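Local coordinates for secretory-abundant heat soluble protein 1 (Ramazzottius varieornatus, PDB 5XN9) that shields other molecules when water is scarce, supporting desiccation tolerance in a tardigrade by forming a non-crystalline amorphous solid on drying, at residues 112-116 / 117-121. Sequence-based numbering, arbitrary orientation.
Sequences YKVNG and DELEK. With ACY (acetic acid), chain L.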
loop_
_atom_site.group_PDB
_atom_site.type_symbol
_atom_site.label_atom_id
_atom_site.label_comp_id
_atom_site.label_asym_id
_atom_site.label_seq_id
_atom_site.Cartn_x
_atom_site.Cartn_y
_atom_site.Cartn_z
ATOM N N TYR A 112 -6.605 3.009 -1.879
ATOM C CA TYR A 112 -5.929 4.274 -2.151
ATOM C C TYR A 112 -6.964 5.241 -2.706
ATOM O O TYR A 112 -7.488 5.028 -3.804
ATOM C CB TYR A 112 -4.807 4.084 -3.179
ATOM C CG TYR A 112 -3.737 3.118 -2.732
ATOM C CD1 TYR A 112 -3.941 1.743 -2.804
ATOM C CD2 TYR A 112 -2.517 3.579 -2.240
ATOM C CE1 TYR A 112 -2.964 0.854 -2.385
ATOM C CE2 TYR A 112 -1.533 2.693 -1.818
ATOM C CZ TYR A 112 -1.767 1.332 -1.892
ATOM O OH TYR A 112 -0.806 0.438 -1.463
ATOM N N LYS A 113 -7.249 6.307 -1.958
ATOM C CA LYS A 113 -8.315 7.241 -2.296
ATOM C C LYS A 113 -7.742 8.650 -2.285
ATOM O O LYS A 113 -7.274 9.125 -1.244
ATOM C CB LYS A 113 -9.451 7.108 -1.279
ATOM C CG LYS A 113 -10.577 8.114 -1.407
ATOM C CD LYS A 113 -11.581 7.884 -0.281
ATOM C CE LYS A 113 -12.636 8.984 -0.184
ATOM N NZ LYS A 113 -13.676 8.663 0.842
ATOM N N VAL A 114 -7.782 9.317 -3.436
ATOM C CA VAL A 114 -7.155 10.620 -3.609
ATOM C C VAL A 114 -8.238 11.681 -3.491
ATOM O O VAL A 114 -9.142 11.757 -4.329
ATOM C CB VAL A 114 -6.398 10.712 -4.941
ATOM C CG1 VAL A 114 -5.920 12.138 -5.182
ATOM C CG2 VAL A 114 -5.224 9.746 -4.939
ATOM N N ASN A 115 -8.153 12.493 -2.440
ATOM C CA ASN A 115 -9.105 13.563 -2.177
ATOM C C ASN A 115 -8.720 14.859 -2.876
ATOM O O ASN A 115 -9.360 15.890 -2.642
ATOM C CB ASN A 115 -9.215 13.802 -0.669
ATOM C CG ASN A 115 -9.284 12.508 0.129
ATOM O OD1 ASN A 115 -8.292 11.787 0.255
ATOM N ND2 ASN A 115 -10.456 12.215 0.680
ATOM N N GLY A 116 -7.705 14.823 -3.735
ATOM C CA GLY A 116 -7.127 16.026 -4.298
ATOM C C GLY A 116 -5.924 16.445 -3.482
ATOM O O GLY A 116 -6.048 16.670 -2.274
ATOM N N ASP A 117 -4.748 16.513 -4.118
ATOM C CA ASP A 117 -3.483 16.851 -3.463
ATOM C C ASP A 117 -3.049 15.794 -2.450
ATOM O O ASP A 117 -1.850 15.595 -2.222
ATOM C CB ASP A 117 -3.547 18.228 -2.786
ATOM C CG ASP A 117 -4.369 19.234 -3.571
ATOM O OD1 ASP A 117 -4.107 19.410 -4.780
ATOM O OD2 ASP A 117 -5.282 19.845 -2.976
ATOM N N GLU A 118 -4.012 15.108 -1.842
ATOM C CA GLU A 118 -3.782 14.212 -0.722
ATOM C C GLU A 118 -4.282 12.812 -1.062
ATOM O O GLU A 118 -5.257 12.641 -1.798
ATOM C CB GLU A 118 -4.483 14.775 0.523
ATOM C CG GLU A 118 -5.116 13.773 1.469
ATOM C CD GLU A 118 -5.781 14.460 2.650
ATOM O OE1 GLU A 118 -5.082 15.192 3.385
ATOM O OE2 GLU A 118 -7.004 14.285 2.833
ATOM N N LEU A 119 -3.589 11.802 -0.546
ATOM C CA LEU A 119 -3.987 10.415 -0.738
ATOM C C LEU A 119 -4.267 9.800 0.623
ATOM O O LEU A 119 -3.412 9.842 1.515
ATOM C CB LEU A 119 -2.897 9.614 -1.466
ATOM C CG LEU A 119 -3.284 8.209 -1.935
ATOM C CD1 LEU A 119 -2.466 7.825 -3.154
ATOM C CD2 LEU A 119 -3.080 7.199 -0.826
ATOM N N GLU A 120 -5.448 9.206 0.767
ATOM C CA GLU A 120 -5.847 8.516 1.987
ATOM C C GLU A 120 -5.735 7.015 1.741
ATOM O O GLU A 120 -6.378 6.488 0.828
ATOM C CB GLU A 120 -7.284 8.897 2.343
ATOM C CG GLU A 120 -7.799 8.333 3.659
ATOM C CD GLU A 120 -9.218 8.790 3.982
ATOM O OE1 GLU A 120 -10.044 7.934 4.369
ATOM O OE2 GLU A 120 -9.508 10.000 3.848
ATOM N N LYS A 121 -4.901 6.336 2.526
ATOM C CA LYS A 121 -4.755 4.891 2.428
ATOM C C LYS A 121 -5.481 4.241 3.593
ATOM O O LYS A 121 -5.279 4.620 4.751
ATOM C CB LYS A 121 -3.294 4.445 2.412
ATOM C CG LYS A 121 -3.157 2.956 2.142
ATOM C CD LYS A 121 -1.734 2.548 1.796
ATOM C CE LYS A 121 -1.672 1.056 1.584
ATOM N NZ LYS A 121 -0.276 0.566 1.459
HETATM C C ACY L . 2.265 1.461 4.164
HETATM O O ACY L . 1.995 2.050 5.235
HETATM O OXT ACY L . 1.492 1.411 3.183
HETATM C CH3 ACY L . 3.595 0.775 4.045
#
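Lys113 and Glu120 form the antiparallel hydrogen-bonded pair of a tight hairpin, Lys113 N giving to Glu120 O at 2.9 Å and Glu120 N returning to Lys113 O at 2.7 Å, the latter nearly straight at 174°. Nearer the turn, Asn115 N reaches Glu118 O at 3.0 Å along a more bent path. On the face carrying Tyr112, Val114, Leu119 and Lys121, the lysine stretches out beside the tyrosine, both pointing the same way. With CG anti to the backbone N (chi1 -173°) and every later torsion extended, Lys121 follows the ring, its CG over one face of Tyr112 toward the rim, until Lys121 NZ donates to Tyr112 OH at 3.0 Å. The hairpin consists of strands 106-114 and 118-125 of a fatty-acid-binding-protein-like beta-barrel. Lys121 NZ also donates to OXT of an acetate, probably from the crystallisation liquor, at 2.6 Å; Tyr123 and Arg132 bind it too, and the positive charges of Lys121 and Arg132 probably favour an anion here. Leu119 splits its branches: CD2 meets Tyr112 CD2 at 3.9 Å, while Leu119 CD1 meets Val114 CG2 at 3.8 Å, with Trp12 of strand 10-19 touching both aliphatic residues. Glu118 forms a salt bridge with Arg17, and Glu120, in one of two conformers, with Lys131.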